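Local coordinates for glutathione S-transferase family protein (Populus trichocarpa, PDB 5F06) that probably catalyses the conjugation of glutathione to electrophilic substrates as a Phi-class transferase, and binds glutathione, at residues 1-6 with 26-31; 13-18 with 165-170; 46-51 with 62-67; 54-59 with 67-72. All blocks are in the same frame, centred on the assembly; numbering follows the deposited sequence. Where two conformers were deposited one is given.

Contact 1. Residues 1-6 with 26-31; sequences VLKLYG and DFELVP
Residues 2-6 and 28-31 are the two parallel strands of the first beta-alpha-beta unit of the thioredoxin-like domain, joined through helix 11-22; strand 28-31 is outermost in this chain's sheet and 2-6 lies inside it. Backbone bonds make the parallel ladder. Glu28 N gives to Leu2 O (2.9 Å) and Glu28 O takes Leu4 N (2.8 Å), after which Val30 does the same between Leu4 O and Gly6 N. At the N-terminal end one water accepts from Leu2 N and donates to Asp26 O.

Charge pairing is looser. Lys3 and Glu28 run side by side on one face of the sheet, and bends at chi3 and chi4 (53° and 56°) curl the lysine so that NZ reaches Glu28 OE1 at 3.4 Å, a salt bridge whose hydrogen bond is weak. The same NZ lies 3.5 Å from Val30 CG2.

Apolar contacts occupy both faces. Leu4 CG meets Leu29 CD1 on the face covered by helix 11-22, where Leu4 packs on Val16 and Leu17. On the face of Lys3, the Tyr5 ring lies alongside Val30, its OH bonded to Glu57. Val30 CG2 sits over one ring face, toward the rim, while Val30 CG1 comes within 3.6 Å of Tyr5 CE2.

Contact 2. Residues 13-18 with 165-170; sequences TSRVLT and ADLHHL
This buried seam joins the two domains of the transferase: helix 11-22 of the thioredoxin-like domain meets the type I turn of residues 167-170 in the helical domain. Its polar link is a single direct bond, Arg15 NE to the backbone oxygen His168 O, 3.1 Å long and nearly straight at 166°. The acceptor uses a lone pair in its carbonyl plane and lies close to the guanidinium plane. A water beside it accepts from Arg15 NH2 and donates to His168 O, so this one carbonyl is gripped twice. Nearer the backbone, Arg15 CD rests 3.8 Å from His168 CD2, the guanidinium and imidazole planes standing almost perpendicular.

Farther along, in one of its two conformers, Thr18 CG2 meets Leu167 CD2 tip to tip at 3.6 Å. Leu167 CD2 also packs against the backbone oxygen Arg15 O at 3.5 Å.

Arg15 NH1 is bonded to Ser66, a glutathione-binding residue, and His168 NE2 to Thr70. With a methionine in place of Arg15, His168 O is likely to lose both direct donor and water, and Ser66 this partner. Bonds from NE, NH1 and NH2 should hold the guanidinium against rotation, one cation fastening the domain interface to the glutathione site.

Contact 3. Residues 46-51 with 62-67; sequences AKNPFG and TLFESR. With GSH (glutathione), chain C.
Asn48 lies flat on the ring of Phe64, amide and ring planes only 16° apart, where an Asx turn within the type I turn 48-51 packs beside the glutathione site. Asn48 OD1 sits over the ring face, toward its rim and 3.2 Å from Phe64 CD2. With CG anti to the backbone N (chi1 -179°), the amide reaches across the ring while OD1 accepts from Phe50 N at 2.9 Å, a donor well above the amide plane. Asn48 ND2 gives to Gln52 O, which helps fix the amide's rotation.

Two more side chains cross Phe64 at about right angles. Pro49 CD approaches Phe64 CE1 at 3.7 Å, and Phe64 CE2 comes to the edge of the Phe50 ring. Replacing Phe64 by a valine would probably open a gap under the Asn48 amide and leave Pro49 and Phe50 without the ring they pack on. Val102 of the second subunit also packs on Phe64.

Beyond the ring, Glu65 occupies the N-cap position of helix 66-76; its OE2 is salt-bridged to Arg106 of the second subunit and linked to Asn48 ND2 through a water. Glutathione N1 donates to Glu65 OE1 at 2.8 Å, and Ser66 OG donates to glutathione O11 at 2.7 Å.

Contact 4. Residues 54-59 with 67-72; sequences PALEED and RAITSY
Tyr72 OH donates to Glu58 OE1 across 2.5 Å, a short bond that closes one end of the packing between strand 55-58 and helix 66-76. The carboxylate oxygen uses its syn lone pair and lies near the plane of the phenol ring, at its edge, while the carboxylate plane stands 85° to the ring. Glu58 gets there by an extended chain, CG anti to the backbone N (chi1 -175°).

Next along the strand, Leu56 meets the helix with its CD2, which is 4.0 Å from Ile69 CG2 and 4.3 Å from Tyr72 CD2. Ile69 CD1 rests between Leu56 CB and Pro54 CG, 4.1 Å from the latter.

Outside this shell, Leu63 of strand 61-64 packs on both Ile69 and Tyr72, and Val16 of helix 11-22 packs on Ile69 and Pro54. Pro54 follows a cis peptide bond, the cis-proline characteristic of thioredoxin-like folds, and itself touches glutathione. Lys76 of helix 66-76 forms a salt bridge with Glu58 OE2 and a hydrogen bond with Tyr72 OH. The packing is thus apolar near the ligand and ends in a hydrogen-bonded cluster, where the lysine's charge is likely to favour an ionised carboxylate.

In the fold
Contacts 1, 3 and 4 belong to the thioredoxin-like domain, and contact 2 ties that domain to the helical one. Contacts 1 and 4 meet on neighbouring strands, with Tyr5 N 2.8 Å from Ala55 O. Strand pairing continues into contact 3 through Leu63 N and Leu56 O, 2.8 Å apart. Contacts 3 and 4, centres about 8 Å apart, share Arg67 and helix 66-76, and both touch the second subunit. Contact 2 reaches this helix twice, by Arg15 NH1 to Ser66 OG (3.0 Å) and His168 NE2 to Thr70 OG1 (2.9 Å). Contacts 2, 3 and 4 thus converge on glutathione, whereas in contact 1 the nearest atoms of Gly6 and glutathione are about 8 Å apart.

Contact 1. Residues 1-6 with 26-31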
loop_
_atom_site.group_PDB
_atom_site.type_symbol
_atom_site.label_atom_id
_atom_site.label_comp_id
_atom_site.label_asym_id
_atom_site.label_seq_id
_atom_site.Cartn_x
_atom_site.Cartn_y
_atom_site.Cartn_z
ATOM N N VAL A 1 10.114 -13.798 21.373
ATOM C CA VAL A 1 11.102 -13.553 20.326
ATOM C C VAL A 1 10.417 -13.163 19.022
ATOM O O VAL A 1 9.396 -13.740 18.650
ATOM C CB VAL A 1 11.992 -14.795 20.073
ATOM C CG1 VAL A 1 13.024 -14.520 18.972
ATOM C CG2 VAL A 1 12.685 -15.227 21.348
ATOM N N LEU A 2 10.987 -12.181 18.334
ATOM C CA LEU A 2 10.532 -11.818 17.003
ATOM C C LEU A 2 11.072 -12.832 16.013
ATOM O O LEU A 2 12.262 -12.820 15.704
ATOM C CB LEU A 2 10.998 -10.415 16.621
ATOM C CG LEU A 2 10.376 -9.257 17.394
ATOM C CD1 LEU A 2 11.168 -7.988 17.133
ATOM C CD2 LEU A 2 8.917 -9.065 17.002
ATOM N N LYS A 3 10.198 -13.712 15.535
ATOM C CA LYS A 3 10.596 -14.753 14.601
ATOM C C LYS A 3 10.112 -14.428 13.196
ATOM O O LYS A 3 8.910 -14.418 12.925
ATOM C CB LYS A 3 10.058 -16.106 15.056
ATOM C CG LYS A 3 10.618 -16.544 16.404
ATOM C CD LYS A 3 9.864 -17.726 16.994
ATOM C CE LYS A 3 9.775 -18.877 16.017
ATOM N NZ LYS A 3 11.111 -19.327 15.545
ATOM N N LEU A 4 11.070 -14.162 12.315
ATOM C CA LEU A 4 10.799 -13.770 10.939
ATOM C C LEU A 4 11.019 -14.950 10.010
ATOM O O LEU A 4 12.117 -15.496 9.948
ATOM C CB LEU A 4 11.698 -12.603 10.539
ATOM C CG LEU A 4 11.534 -12.009 9.139
ATOM C CD1 LEU A 4 10.146 -11.421 8.973
ATOM C CD2 LEU A 4 12.604 -10.952 8.887
ATOM N N TYR A 5 9.964 -15.342 9.300
ATOM C CA TYR A 5 10.032 -16.458 8.366
ATOM C C TYR A 5 10.238 -15.958 6.941
ATOM O O TYR A 5 9.385 -15.273 6.383
ATOM C CB TYR A 5 8.762 -17.301 8.453
ATOM C CG TYR A 5 8.581 -17.954 9.799
ATOM C CD1 TYR A 5 8.050 -17.246 10.872
ATOM C CD2 TYR A 5 8.958 -19.274 10.007
ATOM C CE1 TYR A 5 7.891 -17.842 12.112
ATOM C CE2 TYR A 5 8.803 -19.877 11.243
ATOM C CZ TYR A 5 8.273 -19.156 12.291
ATOM O OH TYR A 5 8.118 -19.757 13.518
ATOM N N GLY A 6 11.375 -16.298 6.351
ATOM C CA GLY A 6 11.675 -15.843 5.007
ATOM C C GLY A 6 13.038 -16.292 4.527
ATOM O O GLY A 6 13.509 -17.368 4.893
ATOM N N ASP A 26 16.709 -7.605 18.583
ATOM C CA ASP A 26 17.003 -9.029 18.497
ATOM C C ASP A 26 15.895 -9.682 17.698
ATOM O O ASP A 26 14.750 -9.232 17.746
ATOM C CB ASP A 26 17.087 -9.688 19.886
ATOM C CG ASP A 26 18.241 -9.175 20.729
ATOM O OD1 ASP A 26 19.158 -8.520 20.193
ATOM O OD2 ASP A 26 18.233 -9.451 21.946
ATOM N N PHE A 27 16.222 -10.750 16.979
ATOM C CA PHE A 27 15.221 -11.492 16.223
ATOM C C PHE A 27 15.818 -12.804 15.745
ATOM O O PHE A 27 17.030 -12.995 15.793
ATOM C CB PHE A 27 14.719 -10.681 15.024
ATOM C CG PHE A 27 15.770 -10.436 13.979
ATOM C CD1 PHE A 27 16.601 -9.331 14.057
ATOM C CD2 PHE A 27 15.929 -11.314 12.918
ATOM C CE1 PHE A 27 17.575 -9.108 13.102
ATOM C CE2 PHE A 27 16.897 -11.098 11.959
ATOM C CZ PHE A 27 17.722 -9.995 12.050
ATOM N N GLU A 28 14.956 -13.701 15.287
ATOM C CA GLU A 28 15.393 -14.939 14.666
ATOM C C GLU A 28 14.862 -15.016 13.245
ATOM O O GLU A 28 13.654 -14.927 13.026
ATOM C CB GLU A 28 14.924 -16.159 15.456
ATOM C CG GLU A 28 15.351 -17.466 14.805
ATOM C CD GLU A 28 14.904 -18.696 15.569
ATOM O OE1 GLU A 28 14.270 -18.549 16.635
ATOM O OE2 GLU A 28 15.196 -19.817 15.095
ATOM N N LEU A 29 15.774 -15.172 12.292
ATOM C CA LEU A 29 15.407 -15.452 10.913
ATOM C C LEU A 29 15.272 -16.959 10.733
ATOM O O LEU A 29 16.246 -17.698 10.872
ATOM C CB LEU A 29 16.445 -14.879 9.947
ATOM C CG LEU A 29 16.199 -15.130 8.454
ATOM C CD1 LEU A 29 14.855 -14.582 8.016
ATOM C CD2 LEU A 29 17.303 -14.517 7.621
ATOM N N VAL A 30 14.052 -17.403 10.454
ATOM C CA VAL A 30 13.768 -18.813 10.213
ATOM C C VAL A 30 13.644 -19.031 8.709
ATOM O O VAL A 30 12.766 -18.449 8.077
ATOM C CB VAL A 30 12.471 -19.265 10.913
ATOM C CG1 VAL A 30 12.218 -20.746 10.665
ATOM C CG2 VAL A 30 12.543 -18.964 12.403
ATOM N N PRO A 31 14.530 -19.853 8.124
ATOM C CA PRO A 31 14.466 -20.034 6.669
ATOM C C PRO A 31 13.156 -20.640 6.178
ATOM O O PRO A 31 12.604 -21.533 6.819
ATOM C CB PRO A 31 15.631 -20.985 6.384
ATOM C CG PRO A 31 16.568 -20.780 7.504
ATOM C CD PRO A 31 15.717 -20.511 8.701
HETATM O O HOH W 1 12.981 -10.546 19.523
#

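Contact 2. Residues 13-18 with 165-170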
loop_
_atom_site.group_PDB
_atom_site.type_symbol
_atom_site.label_atom_id
_atom_site.label_comp_id
_atom_site.label_asym_id
_atom_site.label_seq_id
_atom_site.Cartn_x
_atom_site.Cartn_y
_atom_site.Cartn_z
ATOM N N THR A 13 11.703 -10.053 2.404
ATOM C CA THR A 13 12.298 -10.323 3.711
ATOM C C THR A 13 13.283 -9.225 4.078
ATOM O O THR A 13 13.314 -8.765 5.224
ATOM C CB THR A 13 13.028 -11.678 3.754
ATOM O OG1 THR A 13 12.145 -12.714 3.312
ATOM C CG2 THR A 13 13.501 -11.994 5.173
ATOM N N SER A 14 14.087 -8.800 3.105
ATOM C CA SER A 14 15.107 -7.783 3.345
ATOM C C SER A 14 14.499 -6.469 3.814
ATOM O O SER A 14 15.122 -5.732 4.576
ATOM C CB SER A 14 15.938 -7.545 2.084
ATOM O OG SER A 14 16.771 -8.655 1.802
ATOM N N ARG A 15 13.287 -6.172 3.355
ATOM C CA ARG A 15 12.606 -4.953 3.772
ATOM C C ARG A 15 12.391 -4.965 5.287
ATOM O O ARG A 15 12.567 -3.944 5.955
ATOM C CB ARG A 15 11.269 -4.796 3.039
ATOM C CG ARG A 15 10.634 -3.431 3.225
ATOM C CD ARG A 15 9.426 -3.203 2.322
ATOM N NE ARG A 15 9.785 -3.195 0.902
ATOM C CZ ARG A 15 9.491 -4.159 0.030
ATOM N NH1 ARG A 15 8.808 -5.239 0.396
ATOM N NH2 ARG A 15 9.878 -4.034 -1.231
ATOM N N VAL A 16 12.030 -6.124 5.829
ATOM C CA VAL A 16 11.852 -6.254 7.272
ATOM C C VAL A 16 13.204 -6.267 7.984
ATOM O O VAL A 16 13.387 -5.593 9.005
ATOM C CB VAL A 16 11.068 -7.536 7.633
ATOM C CG1 VAL A 16 10.879 -7.647 9.143
ATOM C CG2 VAL A 16 9.723 -7.555 6.934
ATOM N N LEU A 17 14.153 -7.026 7.442
ATOM C CA LEU A 17 15.455 -7.163 8.081
ATOM C C LEU A 17 16.107 -5.808 8.339
ATOM O O LEU A 17 16.632 -5.569 9.424
ATOM C CB LEU A 17 16.378 -8.034 7.233
ATOM C CG LEU A 17 16.056 -9.530 7.244
ATOM C CD1 LEU A 17 16.916 -10.257 6.240
ATOM C CD2 LEU A 17 16.257 -10.119 8.635
ATOM N N THR A 18 16.065 -4.912 7.358
ATOM C CA THR A 18 16.701 -3.614 7.531
ATOM C C THR A 18 15.961 -2.805 8.597
ATOM O O THR A 18 16.587 -2.084 9.379
ATOM C CB THR A 18 16.773 -2.822 6.201
ATOM O OG1 THR A 18 17.469 -1.587 6.413
ATOM C CG2 THR A 18 15.390 -2.540 5.648
ATOM N N ALA A 165 9.465 5.599 4.997
ATOM C CA ALA A 165 9.171 5.843 3.587
ATOM C C ALA A 165 10.367 5.500 2.706
ATOM O O ALA A 165 10.231 4.766 1.730
ATOM C CB ALA A 165 8.752 7.296 3.372
ATOM N N ASP A 166 11.537 6.033 3.049
ATOM C CA ASP A 166 12.748 5.743 2.291
ATOM C C ASP A 166 13.106 4.264 2.393
ATOM O O ASP A 166 13.410 3.617 1.389
ATOM C CB ASP A 166 13.913 6.596 2.790
ATOM C CG ASP A 166 13.542 8.052 2.945
ATOM O OD1 ASP A 166 13.594 8.797 1.940
ATOM O OD2 ASP A 166 13.196 8.446 4.080
ATOM N N LEU A 167 13.063 3.745 3.616
ATOM C CA LEU A 167 13.448 2.366 3.900
ATOM C C LEU A 167 12.748 1.365 2.989
ATOM O O LEU A 167 13.376 0.428 2.480
ATOM C CB LEU A 167 13.149 2.031 5.366
ATOM C CG LEU A 167 13.583 0.641 5.847
ATOM C CD1 LEU A 167 13.981 0.688 7.313
ATOM C CD2 LEU A 167 12.498 -0.418 5.630
ATOM N N HIS A 168 11.449 1.557 2.779
ATOM C CA HIS A 168 10.678 0.601 1.997
ATOM C C HIS A 168 11.178 0.481 0.560
ATOM O O HIS A 168 10.896 -0.512 -0.104
ATOM C CB HIS A 168 9.193 0.971 2.007
ATOM C CG HIS A 168 8.502 0.622 3.283
ATOM N ND1 HIS A 168 7.206 0.998 3.557
ATOM C CD2 HIS A 168 8.929 -0.076 4.365
ATOM C CE1 HIS A 168 6.863 0.551 4.753
ATOM N NE2 HIS A 168 7.890 -0.104 5.264
ATOM N N HIS A 169 11.933 1.477 0.097
ATOM C CA HIS A 169 12.458 1.495 -1.276
ATOM C C HIS A 169 13.733 0.674 -1.463
ATOM O O HIS A 169 14.146 0.406 -2.590
ATOM C CB HIS A 169 12.768 2.927 -1.715
ATOM C CG HIS A 169 11.562 3.790 -1.897
ATOM N ND1 HIS A 169 10.880 4.350 -0.840
ATOM C CD2 HIS A 169 10.926 4.205 -3.017
ATOM C CE1 HIS A 169 9.872 5.066 -1.299
ATOM N NE2 HIS A 169 9.878 4.998 -2.618
ATOM N N LEU A 170 14.375 0.302 -0.365
ATOM C CA LEU A 170 15.727 -0.238 -0.442
ATOM C C LEU A 170 15.834 -1.554 -1.224
ATOM O O LEU A 170 16.690 -1.669 -2.100
ATOM C CB LEU A 170 16.305 -0.423 0.967
ATOM C CG LEU A 170 16.788 0.863 1.656
ATOM C CD1 LEU A 170 17.066 0.599 3.127
ATOM C CD2 LEU A 170 18.037 1.436 0.983
HETATM O O HOH W 2 11.481 -1.950 -2.387
#

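Contact 3. Residues 46-51 with 62-67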
loop_
_atom_site.group_PDB
_atom_site.type_symbol
_atom_site.label_atom_id
_atom_site.label_comp_id
_atom_site.label_asym_id
_atom_site.label_seq_id
_atom_site.Cartn_x
_atom_site.Cartn_y
_atom_site.Cartn_z
ATOM N N ALA A 46 -0.824 -21.294 6.764
ATOM C CA ALA A 46 -1.498 -20.931 8.005
ATOM C C ALA A 46 -0.913 -19.650 8.597
ATOM O O ALA A 46 -1.567 -18.973 9.397
ATOM C CB ALA A 46 -1.406 -22.073 9.022
ATOM N N LYS A 47 0.317 -19.322 8.211
ATOM C CA LYS A 47 0.925 -18.063 8.626
ATOM C C LYS A 47 0.511 -16.950 7.668
ATOM O O LYS A 47 0.128 -15.857 8.093
ATOM C CB LYS A 47 2.451 -18.170 8.670
ATOM C CG LYS A 47 2.992 -19.242 9.593
ATOM C CD LYS A 47 4.501 -19.086 9.749
ATOM C CE LYS A 47 5.062 -20.017 10.803
ATOM N NZ LYS A 47 5.156 -21.429 10.354
ATOM N N ASN A 48 0.600 -17.241 6.374
ATOM C CA ASN A 48 0.161 -16.325 5.329
ATOM C C ASN A 48 -0.655 -17.079 4.285
ATOM O O ASN A 48 -0.099 -17.841 3.491
ATOM C CB ASN A 48 1.357 -15.641 4.662
ATOM C CG ASN A 48 0.936 -14.655 3.583
ATOM O OD1 ASN A 48 -0.252 -14.464 3.332
ATOM N ND2 ASN A 48 1.910 -14.018 2.950
ATOM N N PRO A 49 -1.978 -16.853 4.261
ATOM C CA PRO A 49 -2.813 -17.618 3.330
ATOM C C PRO A 49 -2.503 -17.336 1.855
ATOM O O PRO A 49 -2.935 -18.100 0.991
ATOM C CB PRO A 49 -4.232 -17.171 3.691
ATOM C CG PRO A 49 -4.060 -15.804 4.268
ATOM C CD PRO A 49 -2.763 -15.859 5.017
ATOM N N PHE A 50 -1.756 -16.272 1.572
ATOM C CA PHE A 50 -1.388 -15.951 0.197
ATOM C C PHE A 50 -0.133 -16.706 -0.244
ATOM O O PHE A 50 0.243 -16.674 -1.419
ATOM C CB PHE A 50 -1.191 -14.442 0.045
ATOM C CG PHE A 50 -2.470 -13.663 0.138
ATOM C CD1 PHE A 50 -3.301 -13.545 -0.961
ATOM C CD2 PHE A 50 -2.845 -13.053 1.323
ATOM C CE1 PHE A 50 -4.486 -12.837 -0.881
ATOM C CE2 PHE A 50 -4.027 -12.345 1.409
ATOM C CZ PHE A 50 -4.847 -12.234 0.307
ATOM N N GLY A 51 0.504 -17.387 0.700
ATOM C CA GLY A 51 1.619 -18.262 0.388
ATOM C C GLY A 51 2.851 -17.544 -0.131
ATOM O O GLY A 51 3.516 -18.022 -1.053
ATOM N N THR A 62 0.609 -13.403 14.826
ATOM C CA THR A 62 1.154 -13.764 13.525
ATOM C C THR A 62 0.793 -12.704 12.484
ATOM O O THR A 62 -0.378 -12.343 12.336
ATOM C CB THR A 62 0.642 -15.135 13.051
ATOM O OG1 THR A 62 0.857 -16.109 14.080
ATOM C CG2 THR A 62 1.371 -15.576 11.764
ATOM N N LEU A 63 1.808 -12.215 11.773
ATOM C CA LEU A 63 1.632 -11.179 10.754
ATOM C C LEU A 63 2.209 -11.584 9.403
ATOM O O LEU A 63 3.118 -12.415 9.317
ATOM C CB LEU A 63 2.296 -9.871 11.193
ATOM C CG LEU A 63 1.931 -9.297 12.559
ATOM C CD1 LEU A 63 2.744 -8.034 12.805
ATOM C CD2 LEU A 63 0.448 -9.008 12.657
ATOM N N PHE A 64 1.683 -10.977 8.346
ATOM C CA PHE A 64 2.303 -11.066 7.040
ATOM C C PHE A 64 2.123 -9.716 6.334
ATOM O O PHE A 64 1.540 -8.797 6.913
ATOM C CB PHE A 64 1.735 -12.248 6.228
ATOM C CG PHE A 64 0.259 -12.158 5.933
ATOM C CD1 PHE A 64 -0.675 -12.679 6.810
ATOM C CD2 PHE A 64 -0.190 -11.584 4.755
ATOM C CE1 PHE A 64 -2.033 -12.609 6.526
ATOM C CE2 PHE A 64 -1.539 -11.516 4.466
ATOM C CZ PHE A 64 -2.459 -12.025 5.354
ATOM N N GLU A 65 2.642 -9.617 5.108
ATOM C CA GLU A 65 2.870 -8.351 4.388
ATOM C C GLU A 65 4.041 -7.603 5.015
ATOM O O GLU A 65 3.996 -7.180 6.176
ATOM C CB GLU A 65 1.623 -7.455 4.345
ATOM C CG GLU A 65 0.540 -7.976 3.433
ATOM C CD GLU A 65 0.979 -7.990 1.976
ATOM O OE1 GLU A 65 1.671 -7.036 1.551
ATOM O OE2 GLU A 65 0.641 -8.958 1.262
ATOM N N SER A 66 5.099 -7.451 4.223
ATOM C CA SER A 66 6.357 -6.917 4.717
ATOM C C SER A 66 6.178 -5.555 5.368
ATOM O O SER A 66 6.786 -5.277 6.394
ATOM C CB SER A 66 7.380 -6.815 3.581
ATOM O OG SER A 66 6.901 -5.991 2.532
ATOM N N ARG A 67 5.336 -4.714 4.777
ATOM C CA ARG A 67 5.183 -3.342 5.252
ATOM C C ARG A 67 4.228 -3.250 6.448
ATOM O O ARG A 67 4.233 -2.257 7.181
ATOM C CB ARG A 67 4.703 -2.445 4.113
ATOM C CG ARG A 67 5.638 -2.421 2.894
ATOM C CD ARG A 67 4.935 -1.819 1.686
ATOM N NE ARG A 67 5.747 -1.831 0.469
ATOM C CZ ARG A 67 5.955 -2.904 -0.289
ATOM N NH1 ARG A 67 5.428 -4.078 0.042
ATOM N NH2 ARG A 67 6.703 -2.805 -1.381
HETATM N N1 GSH C . 3.023 -7.784 -0.741
HETATM C CA1 GSH C . 3.864 -8.830 -0.257
HETATM C C1 GSH C . 4.791 -8.286 0.809
HETATM O O11 GSH C . 5.248 -7.119 0.710
HETATM O O12 GSH C . 5.110 -9.001 1.791
HETATM C CB1 GSH C . 4.668 -9.420 -1.401
HETATM C CG1 GSH C . 5.341 -10.697 -0.920
HETATM C CD1 GSH C . 6.224 -11.311 -1.999
HETATM O OE1 GSH C . 6.218 -10.872 -3.139
HETATM N N2 GSH C . 7.069 -12.411 -1.639
HETATM C CA2 GSH C . 7.930 -13.042 -2.591
HETATM C C2 GSH C . 7.648 -14.541 -2.607
HETATM O O2 GSH C . 7.245 -15.094 -1.603
HETATM C CB2 GSH C . 9.370 -12.853 -2.166
HETATM S SG2 GSH C . 9.905 -11.176 -2.419
HETATM N N3 GSH C . 7.869 -15.309 -3.805
HETATM C CA3 GSH C . 7.614 -16.738 -3.811
HETATM C C3 GSH C . 6.416 -17.078 -4.693
HETATM O O31 GSH C . 6.303 -18.240 -5.175
HETATM O O32 GSH C . 5.543 -16.207 -4.943
HETATM O O HOH W 3 1.876 -11.382 1.749
#

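Contact 4. Residues 54-59 with 67-72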
loop_
_atom_site.group_PDB
_atom_site.type_symbol
_atom_site.label_atom_id
_atom_site.label_comp_id
_atom_site.label_asym_id
_atom_site.label_seq_id
_atom_site.Cartn_x
_atom_site.Cartn_y
_atom_site.Cartn_z
ATOM N N PRO A 54 7.534 -12.444 3.547
ATOM C CA PRO A 54 7.755 -13.050 4.858
ATOM C C PRO A 54 6.503 -13.159 5.716
ATOM O O PRO A 54 5.454 -12.620 5.374
ATOM C CB PRO A 54 8.744 -12.084 5.501
ATOM C CG PRO A 54 8.279 -10.760 5.013
ATOM C CD PRO A 54 7.769 -10.990 3.597
ATOM N N ALA A 55 6.643 -13.876 6.824
ATOM C CA ALA A 55 5.676 -13.845 7.905
ATOM C C ALA A 55 6.421 -13.587 9.206
ATOM O O ALA A 55 7.630 -13.821 9.297
ATOM C CB ALA A 55 4.903 -15.143 7.981
ATOM N N LEU A 56 5.695 -13.101 10.206
ATOM C CA LEU A 56 6.253 -12.856 11.528
ATOM C C LEU A 56 5.423 -13.556 12.595
ATOM O O LEU A 56 4.204 -13.404 12.630
ATOM C CB LEU A 56 6.310 -11.358 11.828
ATOM C CG LEU A 56 6.952 -10.962 13.162
ATOM C CD1 LEU A 56 8.462 -11.010 13.065
ATOM C CD2 LEU A 56 6.497 -9.586 13.599
ATOM N N GLU A 57 6.086 -14.333 13.446
ATOM C CA GLU A 57 5.470 -14.851 14.663
ATOM C C GLU A 57 6.099 -14.157 15.861
ATOM O O GLU A 57 7.315 -14.201 16.053
ATOM C CB GLU A 57 5.633 -16.375 14.786
ATOM C CG GLU A 57 4.665 -17.189 13.927
ATOM C CD GLU A 57 4.789 -18.689 14.159
ATOM O OE1 GLU A 57 5.875 -19.129 14.603
ATOM O OE2 GLU A 57 3.802 -19.425 13.905
ATOM N N GLU A 58 5.260 -13.494 16.648
ATOM C CA GLU A 58 5.680 -12.903 17.909
ATOM C C GLU A 58 4.745 -13.410 18.989
ATOM O O GLU A 58 3.638 -12.895 19.155
ATOM C CB GLU A 58 5.651 -11.378 17.839
ATOM C CG GLU A 58 6.201 -10.700 19.081
ATOM C CD GLU A 58 5.728 -9.269 19.226
ATOM O OE1 GLU A 58 4.543 -8.999 18.947
ATOM O OE2 GLU A 58 6.543 -8.408 19.628
ATOM N N ASP A 59 5.196 -14.434 19.709
ATOM C CA ASP A 59 4.356 -15.145 20.660
ATOM C C ASP A 59 3.073 -15.616 19.962
ATOM O O ASP A 59 3.146 -16.368 18.990
ATOM C CB ASP A 59 4.061 -14.255 21.867
ATOM C CG ASP A 59 5.330 -13.764 22.544
ATOM O OD1 ASP A 59 6.229 -14.596 22.806
ATOM O OD2 ASP A 59 5.437 -12.548 22.798
ATOM N N ARG A 67 5.336 -4.714 4.777
ATOM C CA ARG A 67 5.183 -3.342 5.252
ATOM C C ARG A 67 4.228 -3.250 6.448
ATOM O O ARG A 67 4.233 -2.257 7.181
ATOM C CB ARG A 67 4.703 -2.445 4.113
ATOM C CG ARG A 67 5.638 -2.421 2.894
ATOM C CD ARG A 67 4.935 -1.819 1.686
ATOM N NE ARG A 67 5.747 -1.831 0.469
ATOM C CZ ARG A 67 5.955 -2.904 -0.289
ATOM N NH1 ARG A 67 5.428 -4.078 0.042
ATOM N NH2 ARG A 67 6.703 -2.805 -1.381
ATOM N N ALA A 68 3.402 -4.273 6.645
ATOM C CA ALA A 68 2.617 -4.368 7.876
ATOM C C ALA A 68 3.555 -4.726 9.024
ATOM O O ALA A 68 3.427 -4.223 10.146
ATOM C CB ALA A 68 1.508 -5.401 7.744
ATOM N N ILE A 69 4.517 -5.591 8.729
ATOM C CA ILE A 69 5.463 -6.043 9.738
ATOM C C ILE A 69 6.391 -4.901 10.144
ATOM O O ILE A 69 6.650 -4.694 11.324
ATOM C CB ILE A 69 6.290 -7.242 9.230
ATOM C CG1 ILE A 69 5.378 -8.449 9.002
ATOM C CG2 ILE A 69 7.373 -7.600 10.232
ATOM C CD1 ILE A 69 6.020 -9.592 8.221
ATOM N N THR A 70 6.889 -4.151 9.171
ATOM C CA THR A 70 7.759 -3.018 9.479
ATOM C C THR A 70 7.008 -1.948 10.268
ATOM O O THR A 70 7.543 -1.386 11.223
ATOM C CB THR A 70 8.347 -2.379 8.212
ATOM O OG1 THR A 70 7.288 -1.994 7.323
ATOM C CG2 THR A 70 9.297 -3.347 7.503
ATOM N N SER A 71 5.773 -1.671 9.860
ATOM C CA SER A 71 4.945 -0.673 10.524
ATOM C C SER A 71 4.681 -1.078 11.976
ATOM O O SER A 71 4.759 -0.256 12.892
ATOM C CB SER A 71 3.623 -0.487 9.765
ATOM O OG SER A 71 2.822 0.528 10.345
ATOM N N TYR A 72 4.375 -2.353 12.177
ATOM C CA TYR A 72 4.183 -2.894 13.517
ATOM C C TYR A 72 5.429 -2.697 14.377
ATOM O O TYR A 72 5.359 -2.151 15.480
ATOM C CB TYR A 72 3.833 -4.379 13.438
ATOM C CG TYR A 72 3.726 -5.030 14.785
ATOM C CD1 TYR A 72 2.709 -4.677 15.663
ATOM C CD2 TYR A 72 4.635 -5.998 15.187
ATOM C CE1 TYR A 72 2.600 -5.264 16.900
ATOM C CE2 TYR A 72 4.533 -6.596 16.432
ATOM C CZ TYR A 72 3.513 -6.223 17.281
ATOM O OH TYR A 72 3.392 -6.808 18.523
#